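Local coordinates for protein DnaJ homolog subfamily C member 3 (Mus musculus, PDB 3IEG) that acts as a co-chaperone in the unfolded protein response of the endoplasmic reticulum, binding misfolded proteins through its TPR domain and restraining the kinase GCN2, at residues P34-L48 with D59-A73. Numbering follows the deposited sequence.
Sequences PDNYIAYYRRATVFL and DLTKVIALKMDFTAA
Arg43 grips the carboxylate of Asp59 side-on in a salt bridge, NE reaching OD2 at 2.6 Å and NH2 reaching OD1 at 2.7 Å. Both oxygens lie near the guanidinium plane and are met on their syn sides, the carboxylate plane being turned 33° from it. Shortening Arg43 to an alanine is likely to leave buried Asp59 without its charged mate and freer to turn. Asp59 is a knob among Tyr40, Arg43, Ala44 and Phe47, and OD2 meets the Phe47 ring edge. Lys62 lays CG over the centre of the Tyr40 ring, 3.6 Å from its centroid, while Tyr40 OH donates to Pro34 O. Val63 CG2 touches Tyr40 CB and Tyr41 CB. Tyr41 holds CG anti to its N (chi1 179°), which sends the ring toward Phe70, whose edge meets one face; Thr45 CG2 lies over the other. Phe70 touches the edge of Tyr37, whose face carries Lys67 CD. Helices 37-48 and 59-66, the antiparallel pair of the second TPR, cross at -155°; the first two repeats hold the hydrophobic groove for misfolded proteins. Helix 71-84, opening the third, packs on through Ala72 and Ala73, Phe70 at its N-cap; Tyr40 and Arg43 touch Val30 of helix 19-32.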
ATOM      1  N   PRO A  34      33.456 -11.084 -24.260  1.00 44.95           N
ATOM      2  CA  PRO A  34      32.026 -11.323 -24.008  1.00 44.84           C
ATOM      3  C   PRO A  34      31.564 -12.796 -24.001  1.00 44.61           C
ATOM      4  O   PRO A  34      30.414 -13.056 -23.657  1.00 44.29           O
ATOM      5  CB  PRO A  34      31.330 -10.527 -25.130  1.00 44.94           C
ATOM      6  CG  PRO A  34      32.404  -9.671 -25.753  1.00 44.70           C
ATOM      7  CD  PRO A  34      33.682 -10.404 -25.547  1.00 44.77           C
ATOM      8  N   ASP A  35      32.444 -13.733 -24.355  1.00 44.61           N
ATOM      9  CA  ASP A  35      32.094 -15.171 -24.426  1.00 44.93           C
ATOM     10  C   ASP A  35      32.546 -16.018 -23.233  1.00 44.10           C
ATOM     11  O   ASP A  35      32.138 -17.171 -23.094  1.00 44.20           O
ATOM     12  CB  ASP A  35      32.690 -15.804 -25.688  1.00 45.60           C
ATOM     13  CG  ASP A  35      31.959 -15.396 -26.955  1.00 48.27           C
ATOM     14  OD1 ASP A  35      30.740 -15.077 -26.900  1.00 50.22           O
ATOM     15  OD2 ASP A  35      32.618 -15.403 -28.018  1.00 51.21           O
ATOM     16  N   ASN A  36      33.404 -15.445 -22.399  1.00 43.02           N
ATOM     17  CA  ASN A  36      34.008 -16.136 -21.275  1.00 41.79           C
ATOM     18  C   ASN A  36      33.010 -16.380 -20.150  1.00 40.71           C
ATOM     19  O   ASN A  36      32.540 -15.446 -19.517  1.00 40.50           O
ATOM     20  CB  ASN A  36      35.192 -15.310 -20.775  1.00 42.03           C
ATOM     21  CG  ASN A  36      36.048 -16.056 -19.786  1.00 42.77           C
ATOM     22  OD1 ASN A  36      37.122 -15.583 -19.409  1.00 43.26           O
ATOM     23  ND2 ASN A  36      35.589 -17.234 -19.365  1.00 43.13           N
ATOM     24  N   TYR A  37      32.700 -17.643 -19.894  1.00 39.62           N
ATOM     25  CA  TYR A  37      31.636 -17.972 -18.958  1.00 38.68           C
ATOM     26  C   TYR A  37      31.911 -17.635 -17.488  1.00 37.87           C
ATOM     27  O   TYR A  37      30.993 -17.202 -16.797  1.00 37.65           O
ATOM     28  CB  TYR A  37      31.202 -19.425 -19.109  1.00 39.22           C
ATOM     29  CG  TYR A  37      32.223 -20.413 -18.625  1.00 39.97           C
ATOM     30  CD1 TYR A  37      33.334 -20.743 -19.404  1.00 40.99           C
ATOM     31  CD2 TYR A  37      32.079 -21.026 -17.386  1.00 40.08           C
ATOM     32  CE1 TYR A  37      34.284 -21.656 -18.952  1.00 40.70           C
ATOM     33  CE2 TYR A  37      33.011 -21.933 -16.932  1.00 41.08           C
ATOM     34  CZ  TYR A  37      34.111 -22.244 -17.715  1.00 40.61           C
ATOM     35  OH  TYR A  37      35.029 -23.150 -17.240  1.00 41.32           O
ATOM     36  N   ILE A  38      33.143 -17.827 -17.002  1.00 36.71           N
ATOM     37  CA  ILE A  38      33.432 -17.488 -15.596  1.00 35.90           C
ATOM     38  C   ILE A  38      33.334 -16.008 -15.319  1.00 34.87           C
ATOM     39  O   ILE A  38      32.907 -15.625 -14.239  1.00 34.91           O
ATOM     40  CB  ILE A  38      34.782 -18.012 -15.033  1.00 36.03           C
ATOM     41  CG1 ILE A  38      35.725 -18.415 -16.159  1.00 36.81           C
ATOM     42  CG2 ILE A  38      34.548 -19.156 -14.040  1.00 35.74           C
ATOM     43  CD1 ILE A  38      36.756 -17.371 -16.455  1.00 38.14           C
ATOM     44  N   ALA A  39      33.728 -15.183 -16.284  1.00 33.67           N
ATOM     45  CA  ALA A  39      33.645 -13.741 -16.107  1.00 32.85           C
ATOM     46  C   ALA A  39      32.227 -13.365 -15.698  1.00 32.50           C
ATOM     47  O   ALA A  39      32.042 -12.661 -14.714  1.00 32.29           O
ATOM     48  CB  ALA A  39      34.067 -13.011 -17.363  1.00 32.69           C
ATOM     49  N   TYR A  40      31.228 -13.876 -16.424  1.00 31.94           N
ATOM     50  CA  TYR A  40      29.833 -13.631 -16.082  1.00 31.09           C
ATOM     51  C   TYR A  40      29.477 -14.247 -14.739  1.00 30.40           C
ATOM     52  O   TYR A  40      28.664 -13.693 -13.993  1.00 30.29           O
ATOM     53  CB  TYR A  40      28.886 -14.170 -17.156  1.00 31.58           C
ATOM     54  CG  TYR A  40      28.892 -13.397 -18.450  1.00 32.24           C
ATOM     55  CD1 TYR A  40      28.200 -12.187 -18.570  1.00 33.26           C
ATOM     56  CD2 TYR A  40      29.573 -13.882 -19.563  1.00 32.08           C
ATOM     57  CE1 TYR A  40      28.205 -11.474 -19.775  1.00 33.41           C
ATOM     58  CE2 TYR A  40      29.589 -13.183 -20.756  1.00 31.96           C
ATOM     59  CZ  TYR A  40      28.903 -11.984 -20.863  1.00 32.84           C
ATOM     60  OH  TYR A  40      28.923 -11.302 -22.060  1.00 32.91           O
ATOM     61  N   TYR A  41      30.072 -15.393 -14.428  1.00 29.47           N
ATOM     62  CA  TYR A  41      29.806 -16.020 -13.140  1.00 29.15           C
ATOM     63  C   TYR A  41      30.374 -15.165 -12.003  1.00 28.89           C
ATOM     64  O   TYR A  41      29.676 -14.871 -11.043  1.00 29.01           O
ATOM     65  CB  TYR A  41      30.332 -17.460 -13.084  1.00 28.80           C
ATOM     66  CG  TYR A  41      30.092 -18.140 -11.758  1.00 28.63           C
ATOM     67  CD1 TYR A  41      28.791 -18.456 -11.335  1.00 28.39           C
ATOM     68  CD2 TYR A  41      31.160 -18.461 -10.913  1.00 27.87           C
ATOM     69  CE1 TYR A  41      28.561 -19.069 -10.108  1.00 27.59           C
ATOM     70  CE2 TYR A  41      30.943 -19.082  -9.687  1.00 27.68           C
ATOM     71  CZ  TYR A  41      29.644 -19.387  -9.290  1.00 28.67           C
ATOM     72  OH  TYR A  41      29.427 -20.002  -8.067  1.00 29.10           O
ATOM     73  N   ARG A  42      31.629 -14.745 -12.133  1.00 28.50           N
ATOM     74  CA  ARG A  42      32.259 -13.918 -11.115  1.00 28.38           C
ATOM     75  C   ARG A  42      31.457 -12.651 -10.851  1.00 28.07           C
ATOM     76  O   ARG A  42      31.196 -12.294  -9.682  1.00 27.98           O
ATOM     77  CB  ARG A  42      33.693 -13.576 -11.497  1.00 28.58           C
ATOM     78  CG  ARG A  42      34.610 -14.785 -11.643  1.00 29.24           C
ATOM     79  CD  ARG A  42      34.697 -15.606 -10.369  1.00 29.10           C
ATOM     80  NE  ARG A  42      35.678 -16.675 -10.512  1.00 29.94           N
ATOM     81  CZ  ARG A  42      35.666 -17.803  -9.813  1.00 30.17           C
ATOM     82  NH1 ARG A  42      34.709 -18.039  -8.920  1.00 30.76           N
ATOM     83  NH2 ARG A  42      36.606 -18.705 -10.021  1.00 30.39           N
ATOM     84  N   ARG A  43      31.042 -11.990 -11.929  1.00 27.16           N
ATOM     85  CA  ARG A  43      30.195 -10.822 -11.792  1.00 26.89           C
ATOM     86  C   ARG A  43      28.900 -11.160 -11.073  1.00 26.82           C
ATOM     87  O   ARG A  43      28.425 -10.376 -10.272  1.00 27.01           O
ATOM     88  CB  ARG A  43      29.896 -10.181 -13.138  1.00 26.79           C
ATOM     89  CG  ARG A  43      29.316  -8.777 -12.987  1.00 26.71           C
ATOM     90  CD  ARG A  43      29.265  -8.014 -14.295  1.00 26.01           C
ATOM     91  NE  ARG A  43      28.285  -8.587 -15.205  1.00 25.70           N
ATOM     92  CZ  ARG A  43      28.236  -8.336 -16.505  1.00 25.51           C
ATOM     93  NH1 ARG A  43      29.115  -7.513 -17.056  1.00 23.58           N
ATOM     94  NH2 ARG A  43      27.302  -8.911 -17.250  1.00 25.51           N
ATOM     95  N   ALA A  44      28.334 -12.328 -11.340  1.00 26.69           N
ATOM     96  CA  ALA A  44      27.079 -12.680 -10.689  1.00 26.94           C
ATOM     97  C   ALA A  44      27.233 -12.953  -9.192  1.00 27.18           C
ATOM     98  O   ALA A  44      26.332 -12.628  -8.410  1.00 27.33           O
ATOM     99  CB  ALA A  44      26.406 -13.853 -11.384  1.00 26.65           C
ATOM    100  N   THR A  45      28.351 -13.557  -8.787  1.00 27.46           N
ATOM    101  CA  THR A  45      28.573 -13.804  -7.353  1.00 28.04           C
ATOM    102  C   THR A  45      28.753 -12.480  -6.607  1.00 27.63           C
ATOM    103  O   THR A  45      28.349 -12.375  -5.456  1.00 28.45           O
ATOM    104  CB  THR A  45      29.727 -14.800  -7.042  1.00 28.21           C
ATOM    105  OG1 THR A  45      30.967 -14.282  -7.529  1.00 30.33           O
ATOM    106  CG2 THR A  45      29.479 -16.141  -7.697  1.00 28.60           C
ATOM    107  N   VAL A  46      29.322 -11.470  -7.270  1.00 27.06           N
ATOM    108  CA  VAL A  46      29.403 -10.111  -6.683  1.00 26.73           C
ATOM    109  C   VAL A  46      28.024  -9.466  -6.486  1.00 26.43           C
ATOM    110  O   VAL A  46      27.695  -9.075  -5.367  1.00 26.70           O
ATOM    111  CB  VAL A  46      30.407  -9.159  -7.424  1.00 26.37           C
ATOM    112  CG1 VAL A  46      30.232  -7.738  -6.979  1.00 26.79           C
ATOM    113  CG2 VAL A  46      31.832  -9.578  -7.147  1.00 25.76           C
ATOM    114  N   PHE A  47      27.220  -9.369  -7.543  1.00 26.14           N
ATOM    115  CA  PHE A  47      25.809  -8.966  -7.395  1.00 26.25           C
ATOM    116  C   PHE A  47      25.099  -9.771  -6.288  1.00 27.23           C
ATOM    117  O   PHE A  47      24.320  -9.216  -5.506  1.00 27.36           O
ATOM    118  CB  PHE A  47      25.028  -9.093  -8.713  1.00 25.33           C
ATOM    119  CG  PHE A  47      25.375  -8.047  -9.758  1.00 24.69           C
ATOM    120  CD1 PHE A  47      25.644  -8.427 -11.070  1.00 22.97           C
ATOM    121  CD2 PHE A  47      25.424  -6.684  -9.441  1.00 24.49           C
ATOM    122  CE1 PHE A  47      25.955  -7.473 -12.056  1.00 22.95           C
ATOM    123  CE2 PHE A  47      25.747  -5.725 -10.420  1.00 24.01           C
ATOM    124  CZ  PHE A  47      26.008  -6.127 -11.737  1.00 23.33           C
ATOM    125  N   LEU A  48      25.371 -11.073  -6.210  1.00 28.19           N
ATOM    126  CA  LEU A  48      24.740 -11.893  -5.182  1.00 29.36           C
ATOM    127  C   LEU A  48      25.157 -11.438  -3.784  1.00 30.26           C
ATOM    128  O   LEU A  48      24.313 -11.314  -2.894  1.00 29.98           O
ATOM    129  CB  LEU A  48      25.031 -13.380  -5.404  1.00 29.12           C
ATOM    130  CG  LEU A  48      23.900 -14.284  -5.928  1.00 29.83           C
ATOM    131  CD1 LEU A  48      22.648 -13.521  -6.412  1.00 29.08           C
ATOM    132  CD2 LEU A  48      24.385 -15.262  -6.999  1.00 29.48           C
ATOM    133  N   ASP A  59      23.169 -12.571 -15.621  1.00 31.57           N
ATOM    134  CA  ASP A  59      24.509 -13.170 -15.698  1.00 31.91           C
ATOM    135  C   ASP A  59      24.483 -14.666 -15.396  1.00 31.78           C
ATOM    136  O   ASP A  59      25.190 -15.444 -16.032  1.00 31.67           O
ATOM    137  CB  ASP A  59      25.520 -12.454 -14.786  1.00 32.14           C
ATOM    138  CG  ASP A  59      25.826 -11.036 -15.239  1.00 32.81           C
ATOM    139  OD1 ASP A  59      25.514 -10.690 -16.393  1.00 35.44           O
ATOM    140  OD2 ASP A  59      26.384 -10.259 -14.438  1.00 33.26           O
ATOM    141  N   LEU A  60      23.664 -15.066 -14.435  1.00 32.02           N
ATOM    142  CA  LEU A  60      23.508 -16.475 -14.135  1.00 32.54           C
ATOM    143  C   LEU A  60      22.997 -17.230 -15.347  1.00 33.29           C
ATOM    144  O   LEU A  60      23.590 -18.235 -15.739  1.00 33.50           O
ATOM    145  CB  LEU A  60      22.594 -16.691 -12.942  1.00 32.35           C
ATOM    146  CG  LEU A  60      23.257 -16.369 -11.599  1.00 32.27           C
ATOM    147  CD1 LEU A  60      22.231 -16.396 -10.495  1.00 32.23           C
ATOM    148  CD2 LEU A  60      24.398 -17.342 -11.294  1.00 32.87           C
ATOM    149  N   THR A  61      21.931 -16.730 -15.971  1.00 33.88           N
ATOM    150  CA  THR A  61      21.403 -17.414 -17.149  1.00 34.23           C
ATOM    151  C   THR A  61      22.349 -17.319 -18.351  1.00 34.30           C
ATOM    152  O   THR A  61      22.355 -18.202 -19.207  1.00 34.67           O
ATOM    153  CB  THR A  61      19.942 -17.008 -17.544  1.00 34.23           C
ATOM    154  OG1 THR A  61      19.955 -16.166 -18.698  1.00 35.07           O
ATOM    155  CG2 THR A  61      19.200 -16.341 -16.422  1.00 34.01           C
ATOM    156  N   LYS A  62      23.159 -16.274 -18.413  1.00 34.33           N
ATOM    157  CA  LYS A  62      24.175 -16.223 -19.443  1.00 35.01           C
ATOM    158  C   LYS A  62      25.162 -17.382 -19.262  1.00 35.57           C
ATOM    159  O   LYS A  62      25.475 -18.102 -20.213  1.00 35.90           O
ATOM    160  CB  LYS A  62      24.907 -14.887 -19.420  1.00 35.06           C
ATOM    161  CG  LYS A  62      26.011 -14.757 -20.470  1.00 35.56           C
ATOM    162  CD  LYS A  62      25.468 -14.646 -21.881  1.00 36.01           C
ATOM    163  CE  LYS A  62      26.605 -14.519 -22.879  1.00 37.86           C
ATOM    164  NZ  LYS A  62      26.085 -14.354 -24.268  1.00 39.80           N
ATOM    165  N   VAL A  63      25.635 -17.577 -18.035  1.00 35.75           N
ATOM    166  CA  VAL A  63      26.602 -18.630 -17.769  1.00 35.78           C
ATOM    167  C   VAL A  63      26.039 -19.969 -18.191  1.00 36.14           C
ATOM    168  O   VAL A  63      26.710 -20.757 -18.840  1.00 36.54           O
ATOM    169  CB  VAL A  63      26.998 -18.684 -16.287  1.00 35.59           C
ATOM    170  CG1 VAL A  63      27.869 -19.914 -16.002  1.00 35.55           C
ATOM    171  CG2 VAL A  63      27.724 -17.412 -15.907  1.00 35.32           C
ATOM    172  N   ILE A  64      24.793 -20.211 -17.830  1.00 36.55           N
ATOM    173  CA  ILE A  64      24.157 -21.469 -18.120  1.00 36.98           C
ATOM    174  C   ILE A  64      24.039 -21.635 -19.629  1.00 37.81           C
ATOM    175  O   ILE A  64      24.325 -22.701 -20.156  1.00 38.01           O
ATOM    176  CB  ILE A  64      22.813 -21.560 -17.399  1.00 36.81           C
ATOM    177  CG1 ILE A  64      23.065 -21.617 -15.891  1.00 35.94           C
ATOM    178  CG2 ILE A  64      22.020 -22.774 -17.852  1.00 36.78           C
ATOM    179  CD1 ILE A  64      21.947 -21.051 -15.070  1.00 35.63           C
ATOM    180  N   ALA A  65      23.662 -20.570 -20.328  1.00 38.96           N
ATOM    181  CA  ALA A  65      23.578 -20.609 -21.786  1.00 39.81           C
ATOM    182  C   ALA A  65      24.908 -21.049 -22.411  1.00 40.58           C
ATOM    183  O   ALA A  65      24.920 -21.837 -23.351  1.00 40.81           O
ATOM    184  CB  ALA A  65      23.132 -19.260 -22.337  1.00 39.55           C
ATOM    185  N   LEU A  66      26.019 -20.554 -21.865  1.00 41.55           N
ATOM    186  CA  LEU A  66      27.360 -20.879 -22.351  1.00 42.19           C
ATOM    187  C   LEU A  66      27.878 -22.228 -21.875  1.00 43.12           C
ATOM    188  O   LEU A  66      28.666 -22.872 -22.564  1.00 43.02           O
ATOM    189  CB  LEU A  66      28.352 -19.803 -21.915  1.00 41.96           C
ATOM    190  CG  LEU A  66      28.278 -18.449 -22.609  1.00 41.89           C
ATOM    191  CD1 LEU A  66      29.078 -17.443 -21.816  1.00 42.34           C
ATOM    192  CD2 LEU A  66      28.787 -18.534 -24.041  1.00 41.61           C
ATOM    193  N   LYS A  67      27.450 -22.649 -20.691  1.00 44.47           N
ATOM    194  CA  LYS A  67      28.044 -23.803 -20.051  1.00 46.18           C
ATOM    195  C   LYS A  67      26.986 -24.543 -19.259  1.00 47.58           C
ATOM    196  O   LYS A  67      26.877 -24.359 -18.051  1.00 47.65           O
ATOM    197  CB  LYS A  67      29.178 -23.343 -19.127  1.00 46.19           C
ATOM    198  CG  LYS A  67      30.295 -24.354 -18.914  1.00 46.65           C
ATOM    199  CD  LYS A  67      31.275 -24.380 -20.095  1.00 46.97           C
ATOM    200  CE  LYS A  67      32.217 -25.574 -20.031  1.00 46.74           C
ATOM    201  NZ  LYS A  67      31.495 -26.887 -20.049  1.00 46.81           N
HETATM  202  N   MSE A  68      26.217 -25.392 -19.937  1.00 49.35           N
HETATM  203  CA  MSE A  68      25.056 -26.043 -19.322  1.00 52.45           C
HETATM  204  C   MSE A  68      25.380 -26.964 -18.137  1.00 49.58           C
HETATM  205  O   MSE A  68      24.545 -27.163 -17.263  1.00 49.31           O
HETATM  206  CB  MSE A  68      24.206 -26.776 -20.371  1.00 52.49           C
HETATM  207  CG  MSE A  68      24.770 -28.108 -20.846  1.00 55.81           C
HETATM  208 SE   MSE A  68      23.385 -29.303 -21.617  1.00 63.80          SE
HETATM  209  CE  MSE A  68      24.436 -30.998 -21.620  1.00 58.19           C
ATOM    210  N   ASP A  69      26.584 -27.519 -18.100  1.00 47.91           N
ATOM    211  CA  ASP A  69      26.956 -28.372 -16.978  1.00 46.28           C
ATOM    212  C   ASP A  69      27.464 -27.594 -15.754  1.00 44.83           C
ATOM    213  O   ASP A  69      27.790 -28.206 -14.736  1.00 44.76           O
ATOM    214  CB  ASP A  69      27.933 -29.493 -17.402  1.00 46.53           C
ATOM    215  CG  ASP A  69      29.218 -28.969 -18.059  1.00 47.14           C
ATOM    216  OD1 ASP A  69      29.396 -27.737 -18.185  1.00 48.23           O
ATOM    217  OD2 ASP A  69      30.062 -29.804 -18.458  1.00 47.55           O
ATOM    218  N   PHE A  70      27.517 -26.260 -15.839  1.00 42.99           N
ATOM    219  CA  PHE A  70      28.077 -25.453 -14.744  1.00 41.04           C
ATOM    220  C   PHE A  70      27.142 -25.423 -13.573  1.00 39.32           C
ATOM    221  O   PHE A  70      26.380 -24.479 -13.388  1.00 38.79           O
ATOM    222  CB  PHE A  70      28.437 -24.034 -15.168  1.00 41.54           C
ATOM    223  CG  PHE A  70      29.316 -23.317 -14.177  1.00 42.23           C
ATOM    224  CD1 PHE A  70      30.676 -23.227 -14.381  1.00 43.21           C
ATOM    225  CD2 PHE A  70      28.782 -22.742 -13.030  1.00 43.75           C
ATOM    226  CE1 PHE A  70      31.489 -22.567 -13.465  1.00 43.82           C
ATOM    227  CE2 PHE A  70      29.585 -22.086 -12.113  1.00 43.65           C
ATOM    228  CZ  PHE A  70      30.941 -21.997 -12.330  1.00 43.12           C
ATOM    229  N   THR A  71      27.225 -26.469 -12.771  1.00 37.55           N
ATOM    230  CA  THR A  71      26.220 -26.711 -11.764  1.00 36.11           C
ATOM    231  C   THR A  71      26.003 -25.574 -10.741  1.00 35.12           C
ATOM    232  O   THR A  71      24.870 -25.258 -10.406  1.00 35.42           O
ATOM    233  CB  THR A  71      26.329 -28.140 -11.167  1.00 35.79           C
ATOM    234  OG1 THR A  71      26.176 -28.102  -9.741  1.00 36.61           O
ATOM    235  CG2 THR A  71      27.640 -28.800 -11.549  1.00 35.76           C
ATOM    236  N   ALA A  72      27.080 -24.940 -10.289  1.00 34.22           N
ATOM    237  CA  ALA A  72      26.998 -23.876  -9.270  1.00 33.13           C
ATOM    238  C   ALA A  72      26.116 -22.688  -9.671  1.00 32.30           C
ATOM    239  O   ALA A  72      25.375 -22.167  -8.854  1.00 32.31           O
ATOM    240  CB  ALA A  72      28.387 -23.397  -8.875  1.00 32.84           C
ATOM    241  N   ALA A  73      26.196 -22.279 -10.931  1.00 31.62           N
ATOM    242  CA  ALA A  73      25.419 -21.156 -11.424  1.00 31.02           C
ATOM    243  C   ALA A  73      23.944 -21.496 -11.529  1.00 30.52           C
ATOM    244  O   ALA A  73      23.089 -20.646 -11.263  1.00 30.58           O
ATOM    245  CB  ALA A  73      25.947 -20.694 -12.761  1.00 31.26           C
TER